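Side-chain contacts in ferric vibriobactin ABC transporter, periplasmic ferric vibriobactin-binding protein (Vibrio cholerae, PDB 3R5T), which binds the iron-loaded siderophore vibriobactin in the periplasm and probably delivers it to an inner-membrane ABC transporter for uptake: residues A[118-123]-A[210-215]; A[185-190]-A[195-200]; A[202-207]-A[222-227]. One frame throughout, in Å; residues are numbered along the deposited sequence.

Interaction 1: residues A[118-123]-A[210-215]; sequences YSDQTW and VHRDFL. With VBN ((4S,5R)-N-{3-[(2,3-dihydroxybenzoyl)amino]propyl}-2-(2,3-dihydroxyphenyl)-N-[3-({[(4S,5R)-2-(2,3-dihydroxyphenyl)-5-met hyl-4,5-dihydro-1,3-oxazol-4-yl]carbonyl}amino)propyl]-5-methyl-4,5-dihydro-1,3-oxazole-4-carboxamide), chain B.
Beside the cleft that holds ferric vibriobactin, S119 and D120, in the loop after strand 113-116, meet R212 and D213, which lead into strand 214-217. The S119 carbonyl O rests 3.2 Å from D213 CB. S119 OG sits in the crowded position between backbone N and carbonyl carbon (chi1 73°), which turns it toward R212. A water donates to S119 OG at 2.7 Å and accepts from R212 N at 2.8 Å. The same water lies over the centre of one face of the R212 guanidinium. D117 is the main polar partner of both residues, hydrogen-bonded to S119 OG and salt-bridged to R212 NH2. D120 runs alongside R212, pointing the same way, but its OD1 is 3.9 Å from R212 NE, a long salt bridge with the two planes turned 68° apart.

The first segment follows strand 113-116 of the parallel sheet and the second leads into strand 214-217 of the mixed sheet, so the contact bridges the N- and C-terminal lobes, the two-lobed plan of the siderophore-binding periplasmic proteins. Each side also reaches the ligand. F214 offers a ring face to the vibriobactin carbon CAL, 3.6 Å from its CG, a flat apolar partner for a catechol. H211 instead comes with its ring edge, CE1 lying 3.2 Å from the ligand oxygen OAG. Aspartate suits position 213 through its carboxylate: D213 OD1 is held by F214 N, at 2.9 Å and well above the carboxylate plane, and by a salt bridge to R216. Y118 lines the pocket itself, its OH 3.8 Å from vibriobactin CAQ, while D98 and R269 hydrogen-bond that hydroxyl; R269 bonds the ligand as well.

Interaction 2: residues A[185-190]-A[195-200]; sequences AHAQLL and VVLEEP
L190 and V195 meet where helix 185-192 ends, in an arrangement consistent with a Schellman motif: a backbone bond spanning five residues, together with an apolar contact between the residues it joins. The helix packs on the mixed sheet of the C-terminal lobe, and 195-200 is the connection that follows it.

The polar part is that one bond. V195 N donates to L190 O at 3.1 Å, with an N-H...O angle of 152°, approaching from 37° above the carbonyl plane. It gives a partner to a carbonyl near the helix end, where regular helical donors run out, and ties the departing chain back to the last turn.

The rest is van der Waals packing, mostly carbon on carbon. L190 and V195 lie side by side and point the same way, so branched aliphatic chains suit both positions: they fill the corner without bringing in any polar group. Around them the fold supplies more carbon, with L190 also packing on I167, F231 and I278, and V195 on A165 and L160. One turn back along the helix, A187 has only a methyl, which lets the larger L197 lie against the backbone. L197 CG stands anti to its carbonyl carbon (chi1 -80°), and in the conformer described here CD2 is 3.7 Å from A187 O, while CG is 4.1 Å from A187 CB.

Interaction 3: residues A[202-207]-A[222-227]; sequences PAWQAG and LTQLQA
One water is gripped by both W204 and Q224: Q224 NE2 donates to it at 3.0 Å, and W204 NE1 donates more weakly at 3.3 Å. Glutamine suits this place because its amide offers both a donor, NE2, for the water and an acceptor, OE1, hydrogen-bonded to H221. The amide lies almost parallel to the indole, 18° between the planes, with OE1 3.6 Å from W204 NE1.

The Q224 chain, extended beyond CG, lays the amide against the indole near NE1 and CE2, and its aliphatic root is used as well, CB approaching W204 CZ2 to 3.7 Å. L225 arrives differently. Its CD2 meets the rim of the six-membered ring in the ring plane, 4.0 Å from W204 CZ3. The wide indole can therefore serve a polar and an apolar neighbour at once, and the H221 ring stacks on it too. W204 also packs on L215 and I217, while L225 reaches N166 and V168. Away from the siderophore cleft, the contact thus joins two loops, one with a short 3-10 turn at 202-204, that flank edge strand 214-217 of the C-terminal lobe's mixed sheet in this alpha/beta periplasmic binding-protein fold.

All three interactions involve the C-terminal lobe and its mixed sheet. Interaction 1 lies at the siderophore and bridges the lobes, and helix 185-192 of interaction 2 also touches 121-122. The centres of interactions 1 and 2 are about 12 Å apart, 1 and 3 about 16 Å, 2 and 3 about 15 Å. Along the chain, interaction 2 is nested within the loop closed by interaction 1; interaction 3 follows interaction 2, its segments alternating with those of interaction 1. F214 meets H186 edge-to-face, and E198 probably hydrogen-bonds Q226 N and A227 N. Strand 214-217 is shared: F214 at its start faces vibriobactin while L215 packs on P200 and W204, so loops of the C-terminal lobe back the pocket wall.

Interaction 1: residues A[118-123]-A[210-215]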
loop_
_atom_site.group_PDB
_atom_site.type_symbol
_atom_site.label_atom_id
_atom_site.label_comp_id
_atom_site.label_asym_id
_atom_site.label_seq_id
_atom_site.Cartn_x
_atom_site.Cartn_y
_atom_site.Cartn_z
ATOM N N TYR A 118 -6.285 -4.740 3.155
ATOM C CA TYR A 118 -4.957 -4.503 2.620
ATOM C C TYR A 118 -3.952 -4.115 3.698
ATOM O O TYR A 118 -2.763 -3.955 3.411
ATOM C CB TYR A 118 -4.990 -3.435 1.531
ATOM C CG TYR A 118 -5.575 -2.113 1.986
ATOM C CD1 TYR A 118 -4.926 -1.325 2.935
ATOM C CD2 TYR A 118 -6.764 -1.634 1.442
ATOM C CE1 TYR A 118 -5.453 -0.097 3.345
ATOM C CE2 TYR A 118 -7.300 -0.424 1.841
ATOM C CZ TYR A 118 -6.649 0.361 2.791
ATOM O OH TYR A 118 -7.201 1.579 3.162
ATOM N N SER A 119 -4.424 -3.953 4.933
ATOM C CA SER A 119 -3.577 -3.368 5.971
ATOM C C SER A 119 -2.551 -4.319 6.587
ATOM O O SER A 119 -1.644 -3.871 7.271
ATOM C CB SER A 119 -4.437 -2.728 7.081
ATOM O OG SER A 119 -5.070 -3.703 7.908
ATOM N N ASP A 120 -2.708 -5.618 6.372
ATOM C CA ASP A 120 -1.807 -6.578 7.013
ATOM C C ASP A 120 -1.272 -7.609 6.046
ATOM O O ASP A 120 -0.870 -8.710 6.447
ATOM C CB ASP A 120 -2.496 -7.283 8.178
ATOM C CG ASP A 120 -3.712 -8.090 7.750
ATOM O OD1 ASP A 120 -4.188 -8.868 8.612
ATOM O OD2 ASP A 120 -4.193 -7.958 6.595
ATOM N N GLN A 121 -1.259 -7.264 4.769
ATOM C CA GLN A 121 -0.625 -8.171 3.824
ATOM C C GLN A 121 0.206 -7.403 2.814
ATOM O O GLN A 121 0.066 -6.201 2.639
ATOM C CB GLN A 121 -1.626 -9.135 3.164
ATOM C CG GLN A 121 -2.768 -8.443 2.472
ATOM C CD GLN A 121 -3.805 -9.410 1.855
ATOM O OE1 GLN A 121 -3.477 -10.518 1.431
ATOM N NE2 GLN A 121 -5.060 -8.979 1.811
ATOM N N THR A 122 1.146 -8.101 2.208
ATOM C CA THR A 122 1.951 -7.526 1.145
ATOM C C THR A 122 1.052 -7.173 -0.036
ATOM O O THR A 122 -0.060 -7.688 -0.145
ATOM C CB THR A 122 2.991 -8.519 0.660
ATOM O OG1 THR A 122 2.330 -9.711 0.232
ATOM C CG2 THR A 122 3.944 -8.895 1.777
ATOM N N TRP A 123 1.535 -6.346 -0.952
ATOM C CA TRP A 123 0.765 -6.146 -2.171
ATOM C C TRP A 123 0.616 -7.480 -2.929
ATOM O O TRP A 123 -0.418 -7.724 -3.548
ATOM C CB TRP A 123 1.323 -5.014 -3.060
ATOM C CG TRP A 123 2.567 -5.334 -3.828
ATOM C CD1 TRP A 123 3.853 -4.961 -3.516
ATOM C CD2 TRP A 123 2.646 -6.053 -5.054
ATOM N NE1 TRP A 123 4.720 -5.411 -4.478
ATOM C CE2 TRP A 123 4.009 -6.099 -5.429
ATOM C CE3 TRP A 123 1.698 -6.696 -5.869
ATOM C CZ2 TRP A 123 4.439 -6.736 -6.598
ATOM C CZ3 TRP A 123 2.130 -7.334 -7.019
ATOM C CH2 TRP A 123 3.487 -7.359 -7.371
ATOM N N VAL A 210 -7.547 -0.122 16.760
ATOM C CA VAL A 210 -6.467 -1.045 16.388
ATOM C C VAL A 210 -6.140 -0.915 14.907
ATOM O O VAL A 210 -7.033 -0.862 14.071
ATOM C CB VAL A 210 -6.860 -2.501 16.680
ATOM C CG1 VAL A 210 -5.793 -3.472 16.166
ATOM C CG2 VAL A 210 -7.104 -2.681 18.187
ATOM N N HIS A 211 -4.853 -0.805 14.602
ATOM C CA HIS A 211 -4.371 -0.804 13.228
ATOM C C HIS A 211 -3.277 -1.838 13.054
ATOM O O HIS A 211 -2.403 -1.978 13.919
ATOM C CB HIS A 211 -3.796 0.557 12.856
ATOM C CG HIS A 211 -4.794 1.664 12.876
ATOM N ND1 HIS A 211 -5.654 1.914 11.826
ATOM C CD2 HIS A 211 -5.033 2.617 13.802
ATOM C CE1 HIS A 211 -6.383 2.981 12.113
ATOM N NE2 HIS A 211 -6.032 3.419 13.309
ATOM N N ARG A 212 -3.307 -2.530 11.921
ATOM C CA ARG A 212 -2.349 -3.597 11.650
ATOM C C ARG A 212 -1.191 -3.136 10.765
ATOM O O ARG A 212 -0.146 -3.802 10.721
ATOM C CB ARG A 212 -3.077 -4.784 11.026
ATOM C CG ARG A 212 -4.030 -5.444 12.013
ATOM C CD ARG A 212 -4.903 -6.522 11.375
ATOM N NE ARG A 212 -5.967 -5.952 10.552
ATOM C CZ ARG A 212 -7.064 -5.376 11.037
ATOM N NH1 ARG A 212 -7.244 -5.276 12.346
ATOM N NH2 ARG A 212 -7.983 -4.897 10.214
ATOM N N ASP A 213 -1.375 -2.010 10.074
ATOM C CA ASP A 213 -0.375 -1.505 9.130
ATOM C C ASP A 213 0.676 -0.606 9.790
ATOM O O ASP A 213 1.877 -0.919 9.785
ATOM C CB ASP A 213 -1.042 -0.813 7.905
ATOM C CG ASP A 213 -1.998 0.351 8.262
ATOM O OD1 ASP A 213 -2.512 0.434 9.395
ATOM O OD2 ASP A 213 -2.255 1.174 7.358
ATOM N N PHE A 214 0.207 0.508 10.350
ATOM C CA PHE A 214 1.069 1.406 11.106
ATOM C C PHE A 214 0.495 1.565 12.497
ATOM O O PHE A 214 -0.716 1.765 12.653
ATOM C CB PHE A 214 1.138 2.797 10.446
ATOM C CG PHE A 214 2.032 2.867 9.226
ATOM C CD1 PHE A 214 3.198 3.611 9.245
ATOM C CD2 PHE A 214 1.696 2.187 8.066
ATOM C CE1 PHE A 214 4.011 3.681 8.115
ATOM C CE2 PHE A 214 2.514 2.249 6.939
ATOM C CZ PHE A 214 3.679 2.988 6.978
ATOM N N LEU A 215 1.362 1.523 13.504
ATOM C CA LEU A 215 0.951 1.788 14.874
ATOM C C LEU A 215 0.851 3.299 15.009
ATOM O O LEU A 215 1.839 4.013 14.775
ATOM C CB LEU A 215 1.982 1.253 15.884
ATOM C CG LEU A 215 1.528 1.271 17.348
ATOM C CD1 LEU A 215 0.397 0.293 17.563
ATOM C CD2 LEU A 215 2.674 0.910 18.275
HETATM C C VBN B . -5.508 10.202 8.179
HETATM N N VBN B . -6.687 8.182 7.202
HETATM O O VBN B . -5.378 9.691 9.241
HETATM C CA VBN B . -6.429 9.609 7.120
HETATM C CB VBN B . -7.895 10.187 7.149
HETATM C CAB VBN B . -2.937 10.741 -0.024
HETATM O OAC VBN B . -0.183 9.161 9.230
HETATM O OAD VBN B . -5.781 12.092 3.303
HETATM O OAF VBN B . -3.763 5.254 6.375
HETATM O OAG VBN B . -7.102 3.289 9.022
HETATM O OAH VBN B . -6.549 5.549 5.192
HETATM O OAI VBN B . -3.680 7.703 7.414
HETATM O OAJ VBN B . -6.258 5.669 8.010
HETATM O OAK VBN B . -5.202 7.851 4.680
HETATM C CAL VBN B . -0.278 5.251 7.733
HETATM C CAM VBN B . -10.124 5.434 9.412
HETATM C CAN VBN B . -7.027 5.879 1.521
HETATM C CAO VBN B . -1.471 4.786 7.085
HETATM C CAP VBN B . -9.276 4.290 9.452
HETATM C CAQ VBN B . -7.091 5.315 2.838
HETATM C CAR VBN B . -0.222 6.576 8.304
HETATM C CAS VBN B . -9.653 6.656 8.911
HETATM C CAT VBN B . -6.375 7.118 1.296
HETATM C CAU VBN B . -2.811 11.991 9.225
HETATM C CAV VBN B . -4.246 13.404 6.371
HETATM C CAW VBN B . -2.430 10.691 9.953
HETATM C CAX VBN B . -4.275 13.937 4.920
HETATM C CAY VBN B . -4.311 12.228 9.037
HETATM C CAZ VBN B . -5.153 12.189 6.632
HETATM N NBB VBN B . -2.461 9.462 9.163
HETATM N NBC VBN B . -3.712 12.955 3.994
HETATM N NBD VBN B . -4.143 9.590 3.037
HETATM O OBF VBN B . -4.998 9.579 0.855
HETATM C CBG VBN B . -1.235 8.754 8.880
HETATM C CBH VBN B . -4.586 12.048 3.244
HETATM C CBJ VBN B . -7.814 8.066 8.090
HETATM C CBK VBN B . -2.604 5.648 7.007
HETATM C CBL VBN B . -7.950 4.381 8.992
HETATM C CBM VBN B . -6.496 6.010 3.888
HETATM C CBN VBN B . -2.559 6.899 7.551
HETATM C CBO VBN B . -7.515 5.550 8.519
HETATM C CBP VBN B . -5.868 7.206 3.664
HETATM C CBQ VBN B . -1.312 7.380 8.224
HETATM C CBR VBN B . -8.399 6.724 8.453
HETATM C CBS VBN B . -5.785 7.771 2.313
HETATM C CBU VBN B . -4.127 10.790 0.917
HETATM C CBW VBN B . -5.181 9.138 2.165
HETATM C CBX VBN B . -3.868 10.930 2.500
HETATM N NBY VBN B . -4.942 11.520 7.919
HETATM O OG1 VBN B . -8.649 9.198 7.975
HETATM C CG2 VBN B . -8.512 10.655 5.840
HETATM O O HOH W 1 -5.472 -2.414 10.220
#

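Interaction 2: residues A[185-190]-A[195-200]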
loop_
_atom_site.group_PDB
_atom_site.type_symbol
_atom_site.label_atom_id
_atom_site.label_comp_id
_atom_site.label_asym_id
_atom_site.label_seq_id
_atom_site.Cartn_x
_atom_site.Cartn_y
_atom_site.Cartn_z
ATOM N N ALA A 185 2.527 -3.756 4.307
ATOM C CA ALA A 185 3.088 -3.856 2.966
ATOM C C ALA A 185 4.424 -3.118 2.880
ATOM O O ALA A 185 5.346 -3.572 2.191
ATOM C CB ALA A 185 2.115 -3.377 1.925
ATOM N N HIS A 186 4.542 -2.013 3.609
ATOM C CA HIS A 186 5.771 -1.230 3.604
ATOM C C HIS A 186 6.943 -1.990 4.219
ATOM O O HIS A 186 8.021 -2.034 3.644
ATOM C CB HIS A 186 5.571 0.065 4.398
ATOM C CG HIS A 186 4.641 1.040 3.762
ATOM N ND1 HIS A 186 3.272 0.919 3.840
ATOM C CD2 HIS A 186 4.885 2.204 3.116
ATOM C CE1 HIS A 186 2.707 1.957 3.237
ATOM N NE2 HIS A 186 3.665 2.744 2.778
ATOM N N ALA A 187 6.754 -2.497 5.427
ATOM C CA ALA A 187 7.818 -3.227 6.108
ATOM C C ALA A 187 8.249 -4.436 5.288
ATOM O O ALA A 187 9.441 -4.666 5.112
ATOM C CB ALA A 187 7.356 -3.677 7.476
ATOM N N GLN A 188 7.275 -5.174 4.754
ATOM C CA GLN A 188 7.610 -6.412 4.045
ATOM C C GLN A 188 8.337 -6.121 2.732
ATOM O O GLN A 188 9.239 -6.861 2.342
ATOM C CB GLN A 188 6.364 -7.282 3.850
ATOM C CG GLN A 188 5.730 -7.704 5.194
ATOM C CD GLN A 188 4.769 -8.879 5.082
ATOM O OE1 GLN A 188 5.188 -10.009 4.803
ATOM N NE2 GLN A 188 3.470 -8.627 5.328
ATOM N N LEU A 189 7.971 -5.030 2.065
ATOM C CA LEU A 189 8.684 -4.625 0.858
ATOM C C LEU A 189 10.157 -4.356 1.160
ATOM O O LEU A 189 11.059 -4.872 0.485
ATOM C CB LEU A 189 8.036 -3.384 0.233
ATOM C CG LEU A 189 8.807 -2.785 -0.954
ATOM C CD1 LEU A 189 8.829 -3.707 -2.160
ATOM C CD2 LEU A 189 8.195 -1.472 -1.359
ATOM N N LEU A 190 10.424 -3.575 2.197
ATOM C CA LEU A 190 11.818 -3.292 2.532
ATOM C C LEU A 190 12.582 -4.542 2.985
ATOM O O LEU A 190 13.750 -4.731 2.628
ATOM C CB LEU A 190 11.913 -2.164 3.569
ATOM C CG LEU A 190 12.152 -0.759 2.995
ATOM C CD1 LEU A 190 11.280 -0.436 1.800
ATOM C CD2 LEU A 190 12.024 0.304 4.078
ATOM N N VAL A 195 16.453 -5.157 4.116
ATOM C CA VAL A 195 16.360 -4.265 5.260
ATOM C C VAL A 195 15.867 -5.036 6.475
ATOM O O VAL A 195 14.982 -5.877 6.358
ATOM C CB VAL A 195 15.372 -3.094 4.991
ATOM C CG1 VAL A 195 15.309 -2.178 6.202
ATOM C CG2 VAL A 195 15.810 -2.325 3.750
ATOM N N VAL A 196 16.448 -4.744 7.633
ATOM C CA VAL A 196 15.999 -5.331 8.889
ATOM C C VAL A 196 15.178 -4.271 9.613
ATOM O O VAL A 196 15.678 -3.168 9.897
ATOM C CB VAL A 196 17.183 -5.790 9.752
ATOM C CG1 VAL A 196 16.675 -6.362 11.055
ATOM C CG2 VAL A 196 18.053 -6.809 8.988
ATOM N N LEU A 197 13.937 -4.613 9.929
ATOM C CA LEU A 197 12.960 -3.628 10.412
ATOM C C LEU A 197 12.835 -3.568 11.925
ATOM O O LEU A 197 12.790 -4.604 12.591
ATOM C CB LEU A 197 11.577 -3.898 9.808
ATOM C CG LEU A 197 11.329 -3.411 8.376
ATOM C CD1 LEU A 197 11.500 -1.901 8.288
ATOM C CD2 LEU A 197 12.258 -4.119 7.402
ATOM N N GLU A 198 12.782 -2.348 12.461
ATOM C CA GLU A 198 12.427 -2.143 13.862
ATOM C C GLU A 198 10.900 -2.128 13.976
ATOM O O GLU A 198 10.206 -1.494 13.164
ATOM C CB GLU A 198 13.006 -0.835 14.396
ATOM C CG GLU A 198 12.426 -0.407 15.750
ATOM C CD GLU A 198 13.011 0.915 16.241
ATOM O OE1 GLU A 198 13.494 1.693 15.403
ATOM O OE2 GLU A 198 13.016 1.152 17.460
ATOM N N GLU A 199 10.384 -2.829 14.976
ATOM C CA GLU A 199 8.953 -2.831 15.265
ATOM C C GLU A 199 8.676 -1.840 16.390
ATOM O O GLU A 199 9.392 -1.812 17.387
ATOM C CB GLU A 199 8.480 -4.232 15.676
ATOM C CG GLU A 199 7.002 -4.350 16.099
ATOM C CD GLU A 199 6.037 -4.553 14.921
ATOM O OE1 GLU A 199 4.846 -4.832 15.156
ATOM O OE2 GLU A 199 6.463 -4.436 13.765
ATOM N N PRO A 200 7.640 -1.003 16.224
ATOM C CA PRO A 200 7.274 -0.094 17.318
ATOM C C PRO A 200 6.685 -0.891 18.481
ATOM O O PRO A 200 6.029 -1.908 18.255
ATOM C CB PRO A 200 6.192 0.803 16.695
ATOM C CG PRO A 200 5.608 -0.029 15.589
ATOM C CD PRO A 200 6.711 -0.923 15.084
#

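Interaction 3: residues A[202-207]-A[222-227]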
loop_
_atom_site.group_PDB
_atom_site.type_symbol
_atom_site.label_atom_id
_atom_site.label_comp_id
_atom_site.label_asym_id
_atom_site.label_seq_id
_atom_site.Cartn_x
_atom_site.Cartn_y
_atom_site.Cartn_z
ATOM N N PRO A 202 4.236 -2.286 20.827
ATOM C CA PRO A 202 2.769 -2.328 20.744
ATOM C C PRO A 202 2.086 -1.532 21.853
ATOM O O PRO A 202 0.955 -1.061 21.688
ATOM C CB PRO A 202 2.451 -3.822 20.873
ATOM C CG PRO A 202 3.691 -4.516 20.399
ATOM C CD PRO A 202 4.835 -3.634 20.823
ATOM N N ALA A 203 2.772 -1.376 22.978
ATOM C CA ALA A 203 2.197 -0.641 24.098
ATOM C C ALA A 203 2.005 0.844 23.791
ATOM O O ALA A 203 1.331 1.552 24.534
ATOM C CB ALA A 203 3.052 -0.819 25.348
ATOM N N TRP A 204 2.595 1.309 22.695
ATOM C CA TRP A 204 2.549 2.720 22.349
ATOM C C TRP A 204 1.265 3.099 21.618
ATOM O O TRP A 204 1.118 4.246 21.219
ATOM C CB TRP A 204 3.712 3.092 21.429
ATOM C CG TRP A 204 5.102 2.972 22.000
ATOM C CD1 TRP A 204 5.458 2.856 23.306
ATOM C CD2 TRP A 204 6.315 3.037 21.252
ATOM N NE1 TRP A 204 6.834 2.803 23.419
ATOM C CE2 TRP A 204 7.381 2.927 22.168
ATOM C CE3 TRP A 204 6.603 3.172 19.887
ATOM C CZ2 TRP A 204 8.709 2.931 21.762
ATOM C CZ3 TRP A 204 7.923 3.172 19.487
ATOM C CH2 TRP A 204 8.959 3.062 20.421
ATOM N N GLN A 205 0.358 2.150 21.407
ATOM C CA GLN A 205 -0.869 2.450 20.668
ATOM C C GLN A 205 -1.580 3.676 21.238
ATOM O O GLN A 205 -1.842 3.741 22.439
ATOM C CB GLN A 205 -1.837 1.270 20.677
ATOM C CG GLN A 205 -3.141 1.562 19.931
ATOM C CD GLN A 205 -4.093 0.390 19.972
ATOM O OE1 GLN A 205 -3.794 -0.688 19.451
ATOM N NE2 GLN A 205 -5.241 0.586 20.611
ATOM N N ALA A 206 -1.916 4.623 20.364
ATOM C CA ALA A 206 -2.610 5.831 20.780
ATOM C C ALA A 206 -4.114 5.599 20.701
ATOM O O ALA A 206 -4.646 5.298 19.638
ATOM C CB ALA A 206 -2.180 7.021 19.890
ATOM N N GLY A 207 -4.797 5.706 21.833
ATOM C CA GLY A 207 -6.234 5.510 21.840
ATOM C C GLY A 207 -6.678 4.064 21.653
ATOM O O GLY A 207 -5.901 3.121 21.850
ATOM N N LEU A 222 8.213 8.872 19.272
ATOM C CA LEU A 222 9.209 8.934 18.203
ATOM C C LEU A 222 10.624 9.039 18.749
ATOM O O LEU A 222 11.569 8.512 18.149
ATOM C CB LEU A 222 8.944 10.114 17.256
ATOM C CG LEU A 222 7.740 10.036 16.308
ATOM C CD1 LEU A 222 7.652 11.333 15.528
ATOM C CD2 LEU A 222 7.839 8.831 15.361
ATOM N N THR A 223 10.779 9.698 19.895
ATOM C CA THR A 223 12.109 9.841 20.490
ATOM C C THR A 223 12.692 8.513 20.951
ATOM O O THR A 223 13.883 8.431 21.206
ATOM C CB THR A 223 12.122 10.787 21.704
ATOM O OG1 THR A 223 11.366 10.209 22.776
ATOM C CG2 THR A 223 11.563 12.162 21.341
ATOM N N GLN A 224 11.849 7.483 21.053
ATOM C CA GLN A 224 12.276 6.186 21.579
ATOM C C GLN A 224 12.690 5.201 20.494
ATOM O O GLN A 224 13.138 4.093 20.806
ATOM C CB GLN A 224 11.173 5.590 22.455
ATOM C CG GLN A 224 10.836 6.478 23.654
ATOM C CD GLN A 224 9.655 5.965 24.468
ATOM O OE1 GLN A 224 8.528 5.927 23.991
ATOM N NE2 GLN A 224 9.916 5.586 25.718
ATOM N N LEU A 225 12.567 5.604 19.231
ATOM C CA LEU A 225 12.962 4.722 18.128
ATOM C C LEU A 225 14.474 4.474 18.140
ATOM O O LEU A 225 15.267 5.391 18.358
ATOM C CB LEU A 225 12.496 5.302 16.786
ATOM C CG LEU A 225 10.980 5.348 16.616
ATOM C CD1 LEU A 225 10.590 6.194 15.404
ATOM C CD2 LEU A 225 10.429 3.942 16.485
ATOM N N GLN A 226 14.882 3.229 17.919
ATOM C CA GLN A 226 16.296 2.899 18.073
ATOM C C GLN A 226 17.053 2.653 16.769
ATOM O O GLN A 226 18.290 2.617 16.767
ATOM C CB GLN A 226 16.475 1.701 19.011
ATOM C CG GLN A 226 15.928 1.904 20.423
ATOM C CD GLN A 226 16.830 2.761 21.308
ATOM O OE1 GLN A 226 16.777 2.668 22.539
ATOM N NE2 GLN A 226 17.659 3.594 20.690
ATOM N N ALA A 227 16.330 2.485 15.669
ATOM C CA ALA A 227 16.991 2.126 14.418
ATOM C C ALA A 227 17.950 3.207 13.924
ATOM O O ALA A 227 17.738 4.416 14.111
ATOM C CB ALA A 227 15.975 1.758 13.335
HETATM O O HOH W 2 7.167 4.452 26.261
#